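Local coordinates for putative gdp-fucose protein o-fucosyltransferase 1 (Caenorhabditis elegans, PDB 3ZY2) that is a putative glycosyltransferase of the GT-B clan that pairs two Rossmann-like parallel-sheet domains and binds guanosine-5'-diphosphate, at residues Ala4-Gly9 with Asp38-Leu43; Tyr10-Pro15 with Tyr166-Phe171; Ala215-Asn220 with Ser334-Ile339; Ser242-Gly247 with Gly330-Thr335. All coordinates share one frame; numbering follows the deposited sequence.

Contact 1. Residues Ala4-Gly9 with Asp38-Leu43; sequences ATDPNG and DRTLVL
D6 meets T40 where the N-terminal segment folds into a type I beta turn, D6 to G9, against the start of strand 40-42 in the parallel sheet of the N-terminal domain. The hydroxyl of T40 donates to the carboxylate through a short bond, OG1 to D6 OD2 2.6 Å, using the anti lone pair of that oxygen. With chi1 at -64°, T40 OG1 sits beside its own backbone N, and both face D6 OD2; the contact from T40 N is weak, at 3.3 Å. The main bond of T40 N is instead to G9 O, 3.1 Å away, bent to 147° and lying in the carbonyl plane. Next door, the carbonyl oxygen of N8 rests over the centre of one face of the R39 guanidinium, 3.4 Å above its plane. The guanidinium is placed by two backbone carbonyls beyond the contact, with NH1 bonded to Y10 O and NH2 to Y166 O. One shell out, R73 makes salt bridges to both D6 OD2 and D38 OD1, which would offset the negative charge of the two carboxylates. D38, the first residue past helix 20-37, has the positive phi of a Schellman motif. The other D6 oxygen works inside the turn: this Asx turn closes with N8 N on D6 OD1 at 2.9 Å, met from above the carboxylate plane.

Contact 2. Residues Tyr10-Pro15 with Tyr166-Phe171; sequences YIVFCP and YPVLAF
V12 and F171 lie on neighbouring parallel strands, 10-13 and 168-171, at the centre of the six-stranded Rossmann-like sheet, their axes 4.6 Å apart. Backbone bonds alternate between the strands in regular parallel register, among them L169 N to Y10 O at 2.8 Å and F171 N to V12 O at 2.9 Å. Packing is closest on the face that carries Y10, V12, V168 and A170. There CG1 of V12 lies between the backbone N and the carbonyl carbon (chi1 61°), which brings it to 3.6 Å from V168 CG1 and 3.7 Å from A170 CB. Helix 77-88 covers this layer with F80 and I84. The face of I11, F13, L169 and F171 is slightly more open, with I11 CG1 4.1 Å from L169 CD2, although I11 CG2 comes to the edge of the F171 ring. Helix 20-37 lies over that face. At the partly exposed end only the side chains are loose: the P167 ring stays clear of strand 10-13, while P167 O takes Y10 N at 2.7 Å. At the other end, the N of C14, a residue disulfide-bonded to C16, meets F171 O almost in line with that C=O bond, over 3.1 Å.

Contact 3. Residues Ala215-Asn220 with Ser334-Ile339; sequences AVHLRN and STFSHI. With GDP (guanosine-5'-diphosphate), chain C.
O1B of guanosine-5'-diphosphate is gripped from both segments, by R219 NE at 2.8 Å and by S334 OG at 2.7 Å. The arginine bond is nearly straight, 168°, and a second one from R219 NH2 to O3B, also 2.8 Å, sets the guanidinium with the beta phosphorus at its edge and in its plane. A bend at chi2 (73°) swings the arginine chain round to the phosphate. On its far nitrogen, NH1, salt bridges to D221 and D288 fix the rotation of the group. S334 OG links ligand and helix: besides donating to the phosphate, it accepts from S337 N and, weakly, from F336 N as the N-cap of helix 335-346. The first turn adds T335 N to O2B at 3.0 Å and the T335 hydroxyl to the same oxygen, so the helix start, whose dipole would favour an anion, meets the beta phosphate directly. The H217 imidazole bridges protein and base: ND1 pairs with S337 OG at 2.7 Å, while NE2 donates to the ligand N7 over 3.0 Å. S337 OG is also held by N331 N. F336 CD2 lies 3.3 Å above one imidazole face, offset toward the rim, and the F336 ring in turn lies against the base, with N7 over one of its faces. N7 of the base and the beta phosphate are thus held between the end of a strand and the start of a helix, the nucleotide site of the C-terminal Rossmann-like domain in a GT-B protein.

Contact 4. Residues Ser242-Gly247 with Gly330-Thr335; sequences SEQCLG and GNCVST. With GDP (guanosine-5'-diphosphate), chain C.
The Q244 carboxamide and the C332 peptide carbonyl are turned against each other: C332 O lies close to the amide plane of Q244, yet Q244 NE2 approaches from above the carbonyl plane, 52° out of it. The bond is straight at the hydrogen and 2.9 Å long from Q244 NE2 to C332 O, although it uses no lone-pair direction. Q244 gets there with CG between its backbone N and carbonyl carbon (chi1 77°) and the rest of the chain extended. F356, K341 and H338 also touch this side chain. One residue on, C245 SG joins C332 SG covalently at 2.0 Å, and the disulfide turns through a chi3 of -96°, close to a right angle. The backbone of S242 also packs here, its O 3.2 Å from C332 SG and its CA 3.4 Å from C332 O; that S242 oxygen already accepts from C245 N and L246 N. Within the loop, N331 OD1 takes V333 N at 2.9 Å, an Asx turn, with a weaker reach to S334 N. N331 ND2 donates to C260 O, and W224 touches N331, V333 and S334. The short helix 243-246 is thereby tied, covalently and by a side-chain bond, to the turn after strand 327-330 that leads into the N-cap of helix 335-346, the loop that presents the diphosphate site of this Rossmann-like domain.

The four contacts fall into two groups on opposite sides of the chain's centre, one in each domain. Contacts 1 and 2 share the N-terminal sheet, where strands 40-42 and 10-13 are neighbours; contact 2 is buried and built of backbone bonds and apolar packing, whereas contact 1, partly buried, rests on hydrogen bonds of T40 to a turn, with R73 outside it paired to its carboxylates. Contacts 3 and 4 are both buried, overlap at S334 and T335, and touch guanosine-5'-diphosphate. In contact 3, polar and aromatic groups face the ligand; in contact 4, a disulfide ties the residues just before S334 to helix 243-246. Nearest atoms of contacts 2 and 3 remain about 11 Å apart.

Contact 1. Residues Ala4-Gly9 with Asp38-Leu43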
# COMPACT_ATOMS: atom_id res chain seq x y z
N ALA A 4 -32.78 3.39 -15.52
CA ALA A 4 -31.51 2.95 -16.15
C ALA A 4 -30.33 3.12 -15.19
O ALA A 4 -30.40 3.92 -14.25
CB ALA A 4 -31.27 3.74 -17.44
N THR A 5 -29.27 2.35 -15.42
CA THR A 5 -28.06 2.46 -14.61
C THR A 5 -27.09 3.45 -15.26
O THR A 5 -27.29 3.87 -16.40
CB THR A 5 -27.38 1.08 -14.41
OG1 THR A 5 -26.99 0.55 -15.67
CG2 THR A 5 -28.34 0.11 -13.72
N ASP A 6 -26.04 3.83 -14.53
CA ASP A 6 -25.04 4.76 -15.03
C ASP A 6 -24.14 4.09 -16.09
O ASP A 6 -23.38 3.17 -15.77
CB ASP A 6 -24.21 5.32 -13.86
CG ASP A 6 -23.26 6.44 -14.26
OD1 ASP A 6 -23.02 6.67 -15.48
OD2 ASP A 6 -22.71 7.10 -13.35
N PRO A 7 -24.23 4.56 -17.35
CA PRO A 7 -23.40 3.99 -18.42
C PRO A 7 -21.90 4.10 -18.15
O PRO A 7 -21.13 3.30 -18.68
CB PRO A 7 -23.76 4.83 -19.66
CG PRO A 7 -24.59 5.96 -19.19
CD PRO A 7 -25.10 5.65 -17.82
N ASN A 8 -21.50 5.10 -17.36
CA ASN A 8 -20.09 5.26 -16.98
C ASN A 8 -19.64 4.30 -15.89
O ASN A 8 -18.45 4.13 -15.67
CB ASN A 8 -19.80 6.69 -16.52
CG ASN A 8 -19.85 7.71 -17.65
OD1 ASN A 8 -19.69 8.91 -17.41
ND2 ASN A 8 -20.06 7.25 -18.88
N GLY A 9 -20.59 3.69 -15.20
CA GLY A 9 -20.24 2.71 -14.18
C GLY A 9 -20.21 3.27 -12.77
O GLY A 9 -20.66 4.41 -12.52
N ASP A 38 -16.15 10.69 -13.15
CA ASP A 38 -17.52 10.67 -13.66
C ASP A 38 -18.19 9.29 -13.55
O ASP A 38 -18.89 8.85 -14.45
CB ASP A 38 -17.62 11.25 -15.08
CG ASP A 38 -19.00 11.81 -15.38
OD1 ASP A 38 -19.80 12.02 -14.43
OD2 ASP A 38 -19.30 12.04 -16.57
N ARG A 39 -17.99 8.65 -12.40
CA ARG A 39 -18.67 7.41 -12.07
C ARG A 39 -19.55 7.68 -10.86
O ARG A 39 -19.21 8.51 -10.00
CB ARG A 39 -17.66 6.32 -11.71
CG ARG A 39 -17.03 5.65 -12.94
CD ARG A 39 -16.06 4.57 -12.51
NE ARG A 39 -15.47 3.89 -13.66
CZ ARG A 39 -15.80 2.67 -14.08
NH1 ARG A 39 -16.69 1.94 -13.44
NH2 ARG A 39 -15.18 2.16 -15.14
N THR A 40 -20.66 6.97 -10.78
CA THR A 40 -21.53 7.04 -9.61
C THR A 40 -20.86 6.37 -8.42
O THR A 40 -20.32 5.27 -8.56
CB THR A 40 -22.88 6.37 -9.89
OG1 THR A 40 -23.55 7.09 -10.91
CG2 THR A 40 -23.77 6.41 -8.65
N LEU A 41 -20.88 7.05 -7.26
CA LEU A 41 -20.30 6.50 -6.04
C LEU A 41 -21.35 5.75 -5.24
O LEU A 41 -22.39 6.31 -4.89
CB LEU A 41 -19.70 7.60 -5.17
CG LEU A 41 -19.03 7.10 -3.88
CD1 LEU A 41 -17.84 6.17 -4.21
CD2 LEU A 41 -18.60 8.29 -3.01
N VAL A 42 -21.06 4.48 -4.94
CA VAL A 42 -21.85 3.73 -3.99
C VAL A 42 -21.50 4.24 -2.59
O VAL A 42 -20.33 4.25 -2.20
CB VAL A 42 -21.58 2.20 -4.06
CG1 VAL A 42 -22.48 1.44 -3.05
CG2 VAL A 42 -21.77 1.67 -5.51
N LEU A 43 -22.51 4.70 -1.87
CA LEU A 43 -22.26 5.30 -0.56
C LEU A 43 -21.80 4.19 0.40
O LEU A 43 -22.41 3.11 0.48
CB LEU A 43 -23.52 6.02 -0.07
CG LEU A 43 -23.90 7.26 -0.89
CD1 LEU A 43 -25.35 7.65 -0.63
CD2 LEU A 43 -22.97 8.42 -0.58

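Contact 2. Residues Tyr10-Pro15 with Tyr166-Phe171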
# COMPACT_ATOMS: atom_id res chain seq x y z
N TYR A 10 -19.66 2.47 -11.87
CA TYR A 10 -19.72 2.71 -10.42
C TYR A 10 -18.37 2.58 -9.74
O TYR A 10 -17.45 1.93 -10.23
CB TYR A 10 -20.69 1.71 -9.76
CG TYR A 10 -22.09 1.89 -10.27
CD1 TYR A 10 -22.49 1.28 -11.47
CD2 TYR A 10 -23.00 2.70 -9.59
CE1 TYR A 10 -23.77 1.47 -11.96
CE2 TYR A 10 -24.28 2.89 -10.09
CZ TYR A 10 -24.65 2.27 -11.27
OH TYR A 10 -25.93 2.48 -11.72
N ILE A 11 -18.28 3.21 -8.57
CA ILE A 11 -17.17 3.00 -7.64
C ILE A 11 -17.77 2.54 -6.32
O ILE A 11 -18.73 3.15 -5.85
CB ILE A 11 -16.37 4.30 -7.41
CG1 ILE A 11 -15.59 4.69 -8.66
CG2 ILE A 11 -15.40 4.17 -6.22
CD1 ILE A 11 -15.24 6.18 -8.68
N VAL A 12 -17.19 1.50 -5.74
CA VAL A 12 -17.59 1.03 -4.40
C VAL A 12 -16.32 0.81 -3.60
O VAL A 12 -15.28 0.41 -4.17
CB VAL A 12 -18.49 -0.24 -4.45
CG1 VAL A 12 -17.78 -1.44 -5.10
CG2 VAL A 12 -19.01 -0.59 -3.04
N PHE A 13 -16.35 1.13 -2.31
CA PHE A 13 -15.14 1.03 -1.49
C PHE A 13 -15.47 0.77 -0.05
O PHE A 13 -16.60 1.04 0.41
CB PHE A 13 -14.26 2.30 -1.62
CG PHE A 13 -14.74 3.45 -0.77
CD1 PHE A 13 -15.86 4.19 -1.14
CD2 PHE A 13 -14.07 3.77 0.42
CE1 PHE A 13 -16.32 5.24 -0.33
CE2 PHE A 13 -14.53 4.82 1.25
CZ PHE A 13 -15.65 5.55 0.86
N CYS A 14 -14.47 0.25 0.66
CA CYS A 14 -14.50 0.12 2.11
C CYS A 14 -13.74 1.27 2.76
O CYS A 14 -12.57 1.48 2.42
CB CYS A 14 -13.85 -1.18 2.56
SG CYS A 14 -13.94 -1.35 4.36
N PRO A 15 -14.39 1.99 3.71
CA PRO A 15 -13.65 2.94 4.53
C PRO A 15 -12.96 2.13 5.62
O PRO A 15 -13.38 2.13 6.78
CB PRO A 15 -14.73 3.86 5.11
CG PRO A 15 -15.98 3.06 5.09
CD PRO A 15 -15.80 1.88 4.14
N TYR A 166 -15.36 -2.90 -17.18
CA TYR A 166 -15.21 -2.52 -15.76
C TYR A 166 -16.36 -1.64 -15.28
O TYR A 166 -16.18 -0.44 -15.03
CB TYR A 166 -13.87 -1.83 -15.50
CG TYR A 166 -12.69 -2.66 -15.93
CD1 TYR A 166 -12.21 -3.69 -15.13
CD2 TYR A 166 -12.05 -2.41 -17.15
CE1 TYR A 166 -11.14 -4.47 -15.52
CE2 TYR A 166 -10.97 -3.18 -17.56
CZ TYR A 166 -10.51 -4.20 -16.74
OH TYR A 166 -9.45 -4.96 -17.15
N PRO A 167 -17.56 -2.24 -15.13
CA PRO A 167 -18.72 -1.46 -14.72
C PRO A 167 -18.59 -0.96 -13.28
O PRO A 167 -19.20 0.06 -12.94
CB PRO A 167 -19.87 -2.47 -14.83
CG PRO A 167 -19.23 -3.81 -14.84
CD PRO A 167 -17.91 -3.63 -15.49
N VAL A 168 -17.81 -1.67 -12.47
CA VAL A 168 -17.66 -1.33 -11.05
C VAL A 168 -16.19 -1.37 -10.66
O VAL A 168 -15.55 -2.41 -10.75
CB VAL A 168 -18.47 -2.27 -10.11
CG1 VAL A 168 -18.21 -1.88 -8.63
CG2 VAL A 168 -19.97 -2.22 -10.42
N LEU A 169 -15.64 -0.24 -10.21
CA LEU A 169 -14.31 -0.23 -9.63
C LEU A 169 -14.50 -0.45 -8.14
O LEU A 169 -15.20 0.33 -7.49
CB LEU A 169 -13.61 1.11 -9.87
CG LEU A 169 -12.89 1.51 -11.17
CD1 LEU A 169 -13.26 0.68 -12.42
CD2 LEU A 169 -13.03 2.98 -11.44
N ALA A 170 -13.89 -1.50 -7.60
CA ALA A 170 -14.06 -1.85 -6.19
C ALA A 170 -12.74 -1.77 -5.43
O ALA A 170 -11.80 -2.46 -5.77
CB ALA A 170 -14.67 -3.24 -6.05
N PHE A 171 -12.69 -0.93 -4.40
CA PHE A 171 -11.46 -0.66 -3.65
C PHE A 171 -11.59 -1.12 -2.19
O PHE A 171 -12.49 -0.67 -1.47
CB PHE A 171 -11.17 0.84 -3.65
CG PHE A 171 -11.02 1.47 -5.01
CD1 PHE A 171 -12.13 1.97 -5.70
CD2 PHE A 171 -9.75 1.64 -5.58
CE1 PHE A 171 -11.99 2.59 -6.93
CE2 PHE A 171 -9.61 2.26 -6.80
CZ PHE A 171 -10.71 2.71 -7.50

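Contact 3. Residues Ala215-Asn220 with Ser334-Ile339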
# COMPACT_ATOMS: atom_id res chain seq x y z
N ALA A 215 -19.30 24.31 23.11
CA ALA A 215 -19.13 22.84 23.02
C ALA A 215 -17.67 22.52 22.95
O ALA A 215 -16.92 23.19 22.20
CB ALA A 215 -19.86 22.29 21.78
N VAL A 216 -17.26 21.49 23.69
CA VAL A 216 -15.84 21.08 23.72
C VAL A 216 -15.72 19.60 23.44
O VAL A 216 -16.57 18.81 23.86
CB VAL A 216 -15.13 21.43 25.07
CG1 VAL A 216 -15.30 22.91 25.38
CG2 VAL A 216 -15.66 20.56 26.20
N HIS A 217 -14.67 19.24 22.71
CA HIS A 217 -14.29 17.85 22.48
C HIS A 217 -13.08 17.49 23.31
O HIS A 217 -12.01 18.08 23.15
CB HIS A 217 -14.00 17.61 20.99
CG HIS A 217 -13.66 16.18 20.69
ND1 HIS A 217 -12.67 15.80 19.81
CD2 HIS A 217 -14.19 15.03 21.19
CE1 HIS A 217 -12.61 14.48 19.78
NE2 HIS A 217 -13.51 13.99 20.61
N LEU A 218 -13.27 16.55 24.24
CA LEU A 218 -12.20 16.08 25.11
C LEU A 218 -11.81 14.68 24.67
O LEU A 218 -12.49 13.70 24.98
CB LEU A 218 -12.64 16.08 26.58
CG LEU A 218 -13.16 17.43 27.11
CD1 LEU A 218 -13.47 17.34 28.62
CD2 LEU A 218 -12.19 18.62 26.82
N ARG A 219 -10.73 14.60 23.90
CA ARG A 219 -10.20 13.33 23.43
C ARG A 219 -9.15 12.93 24.47
O ARG A 219 -8.09 13.57 24.58
CB ARG A 219 -9.56 13.53 22.05
CG ARG A 219 -9.09 12.24 21.38
CD ARG A 219 -10.22 11.36 20.86
NE ARG A 219 -9.67 10.40 19.90
CZ ARG A 219 -9.20 9.20 20.21
NH1 ARG A 219 -9.23 8.77 21.47
NH2 ARG A 219 -8.71 8.42 19.27
N ASN A 220 -9.44 11.90 25.24
CA ASN A 220 -8.58 11.59 26.38
C ASN A 220 -8.48 10.13 26.83
O ASN A 220 -8.02 9.88 27.94
CB ASN A 220 -8.90 12.49 27.60
CG ASN A 220 -10.36 12.44 28.01
OD1 ASN A 220 -11.06 11.44 27.82
ND2 ASN A 220 -10.83 13.54 28.58
N SER A 334 -7.28 15.57 16.52
CA SER A 334 -8.31 14.58 16.31
C SER A 334 -9.08 14.77 15.00
O SER A 334 -9.65 15.86 14.74
CB SER A 334 -9.28 14.62 17.48
OG SER A 334 -10.40 13.81 17.22
N THR A 335 -9.17 13.70 14.22
CA THR A 335 -10.00 13.75 13.01
C THR A 335 -11.50 13.80 13.33
O THR A 335 -12.31 14.17 12.47
CB THR A 335 -9.74 12.59 12.03
OG1 THR A 335 -10.10 11.35 12.66
CG2 THR A 335 -8.28 12.58 11.61
N PHE A 336 -11.86 13.42 14.55
CA PHE A 336 -13.23 13.53 15.03
C PHE A 336 -13.58 15.03 15.23
O PHE A 336 -14.60 15.52 14.73
CB PHE A 336 -13.35 12.68 16.30
CG PHE A 336 -14.76 12.48 16.80
CD1 PHE A 336 -15.52 11.41 16.33
CD2 PHE A 336 -15.28 13.30 17.80
CE1 PHE A 336 -16.82 11.20 16.82
CE2 PHE A 336 -16.58 13.08 18.31
CZ PHE A 336 -17.34 12.04 17.83
N SER A 337 -12.70 15.76 15.93
CA SER A 337 -12.83 17.22 15.99
C SER A 337 -12.83 17.83 14.59
O SER A 337 -13.52 18.83 14.36
CB SER A 337 -11.70 17.87 16.81
OG SER A 337 -12.01 17.93 18.21
N HIS A 338 -12.09 17.21 13.66
CA HIS A 338 -11.94 17.82 12.31
C HIS A 338 -13.27 17.80 11.57
O HIS A 338 -13.59 18.73 10.83
CB HIS A 338 -10.82 17.11 11.52
CG HIS A 338 -10.27 17.87 10.34
ND1 HIS A 338 -10.62 19.16 9.97
CD2 HIS A 338 -9.33 17.47 9.45
CE1 HIS A 338 -9.91 19.51 8.90
NE2 HIS A 338 -9.14 18.49 8.56
N ILE A 339 -14.07 16.76 11.80
CA ILE A 339 -15.44 16.72 11.26
C ILE A 339 -16.20 17.99 11.69
O ILE A 339 -16.81 18.67 10.86
CB ILE A 339 -16.22 15.49 11.77
CG1 ILE A 339 -15.68 14.21 11.12
CG2 ILE A 339 -17.72 15.68 11.41
CD1 ILE A 339 -16.23 12.95 11.76
PB GDP C . -9.36 10.37 16.11
O1B GDP C . -9.98 11.19 17.18
O2B GDP C . -8.78 10.82 14.74
O3B GDP C . -9.12 8.78 16.50
O3A GDP C . -10.99 10.09 15.66
PA GDP C . -11.61 8.66 14.94
O1A GDP C . -13.19 9.40 15.04
O2A GDP C . -11.12 8.14 13.82
O5' GDP C . -11.14 7.75 16.41
C5' GDP C . -12.01 8.33 17.16
C4' GDP C . -12.87 7.73 18.00
O4' GDP C . -12.99 7.47 19.35
C3' GDP C . -14.09 8.20 17.53
O3' GDP C . -15.09 7.56 16.26
C2' GDP C . -15.71 7.53 18.85
O2' GDP C . -15.85 6.23 18.47
C1' GDP C . -14.65 7.76 19.92
N9 GDP C . -14.72 9.01 20.22
C8 GDP C . -13.44 10.29 19.98
N7 GDP C . -14.30 11.11 20.50
C5 GDP C . -15.49 10.96 20.94
C6 GDP C . -16.90 11.66 21.67
O6 GDP C . -16.68 12.77 21.82
N1 GDP C . -17.60 10.85 21.77
C2 GDP C . -17.85 9.65 21.61
N2 GDP C . -18.63 9.05 21.79
N3 GDP C . -16.86 8.59 20.98
C4 GDP C . -15.70 9.40 20.69

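Contact 4. Residues Ser242-Gly247 with Gly330-Thr335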
# COMPACT_ATOMS: atom_id res chain seq x y z
N SER A 242 -3.90 17.38 12.42
CA SER A 242 -3.21 18.55 12.97
C SER A 242 -3.09 19.77 12.02
O SER A 242 -2.96 20.90 12.49
CB SER A 242 -1.85 18.14 13.52
OG SER A 242 -1.04 17.62 12.47
N GLU A 243 -3.15 19.55 10.71
CA GLU A 243 -3.09 20.67 9.75
C GLU A 243 -4.34 21.56 9.79
O GLU A 243 -4.34 22.68 9.26
CB GLU A 243 -2.81 20.16 8.34
CG GLU A 243 -1.46 19.41 8.25
CD GLU A 243 -1.31 18.55 7.01
OE1 GLU A 243 -2.03 17.52 6.87
OE2 GLU A 243 -0.45 18.90 6.15
N GLN A 244 -5.40 21.10 10.46
CA GLN A 244 -6.59 21.93 10.62
C GLN A 244 -6.34 23.16 11.49
O GLN A 244 -7.06 24.15 11.37
CB GLN A 244 -7.75 21.12 11.18
CG GLN A 244 -7.66 20.83 12.68
CD GLN A 244 -8.89 20.11 13.18
OE1 GLN A 244 -10.03 20.48 12.86
NE2 GLN A 244 -8.67 19.06 13.97
N CYS A 245 -5.34 23.11 12.37
CA CYS A 245 -4.98 24.30 13.15
C CYS A 245 -3.60 24.88 12.84
O CYS A 245 -3.38 26.07 13.06
CB CYS A 245 -5.12 24.06 14.65
SG CYS A 245 -3.85 23.02 15.41
N LEU A 246 -2.69 24.05 12.35
CA LEU A 246 -1.30 24.48 12.10
C LEU A 246 -0.97 24.68 10.62
O LEU A 246 0.18 25.02 10.27
CB LEU A 246 -0.30 23.51 12.73
CG LEU A 246 -0.29 23.47 14.26
CD1 LEU A 246 0.25 22.13 14.72
CD2 LEU A 246 0.51 24.63 14.84
N GLY A 247 -1.95 24.45 9.75
CA GLY A 247 -1.78 24.66 8.30
C GLY A 247 -1.10 23.49 7.62
O GLY A 247 -0.57 22.59 8.29
N GLY A 330 -12.12 22.45 19.98
CA GLY A 330 -11.77 21.07 19.68
C GLY A 330 -10.35 20.68 20.00
O GLY A 330 -9.59 21.49 20.57
N ASN A 331 -10.03 19.45 19.61
CA ASN A 331 -8.68 18.93 19.69
C ASN A 331 -8.11 18.94 18.28
O ASN A 331 -8.64 18.29 17.38
CB ASN A 331 -8.71 17.51 20.24
CG ASN A 331 -7.35 16.96 20.44
OD1 ASN A 331 -6.60 16.82 19.47
ND2 ASN A 331 -6.97 16.69 21.69
N CYS A 332 -7.04 19.70 18.10
CA CYS A 332 -6.50 19.91 16.77
C CYS A 332 -6.00 18.63 16.10
O CYS A 332 -6.00 18.55 14.87
CB CYS A 332 -5.36 20.90 16.87
SG CYS A 332 -4.60 21.15 15.27
N VAL A 333 -5.56 17.66 16.88
CA VAL A 333 -5.01 16.43 16.29
C VAL A 333 -6.12 15.45 15.89
O VAL A 333 -5.97 14.61 15.01
CB VAL A 333 -3.96 15.77 17.25
CG1 VAL A 333 -3.41 14.47 16.66
CG2 VAL A 333 -2.85 16.74 17.53
N SER A 334 -7.28 15.57 16.52
CA SER A 334 -8.31 14.58 16.31
C SER A 334 -9.08 14.77 15.00
O SER A 334 -9.65 15.86 14.74
CB SER A 334 -9.28 14.62 17.48
OG SER A 334 -10.40 13.81 17.22
N THR A 335 -9.17 13.70 14.22
CA THR A 335 -10.00 13.75 13.01
C THR A 335 -11.50 13.80 13.33
O THR A 335 -12.31 14.17 12.47
CB THR A 335 -9.74 12.59 12.03
OG1 THR A 335 -10.10 11.35 12.66
CG2 THR A 335 -8.28 12.58 11.61
PB GDP C . -9.36 10.37 16.11
O1B GDP C . -9.98 11.19 17.18
O2B GDP C . -8.78 10.82 14.74
O3B GDP C . -9.12 8.78 16.50
O3A GDP C . -10.99 10.09 15.66
PA GDP C . -11.61 8.66 14.94
O1A GDP C . -13.19 9.40 15.04
O2A GDP C . -11.12 8.14 13.82
O5' GDP C . -11.14 7.75 16.41
C5' GDP C . -12.01 8.33 17.16
C4' GDP C . -12.87 7.73 18.00
O4' GDP C . -12.99 7.47 19.35
C3' GDP C . -14.09 8.20 17.53
O3' GDP C . -15.09 7.56 16.26
C2' GDP C . -15.71 7.53 18.85
O2' GDP C . -15.85 6.23 18.47
C1' GDP C . -14.65 7.76 19.92
N9 GDP C . -14.72 9.01 20.22
C8 GDP C . -13.44 10.29 19.98
N7 GDP C . -14.30 11.11 20.50
C5 GDP C . -15.49 10.96 20.94
C6 GDP C . -16.90 11.66 21.67
O6 GDP C . -16.68 12.77 21.82
N1 GDP C . -17.60 10.85 21.77
C2 GDP C . -17.85 9.65 21.61
N2 GDP C . -18.63 9.05 21.79
N3 GDP C . -16.86 8.59 20.98
C4 GDP C . -15.70 9.40 20.69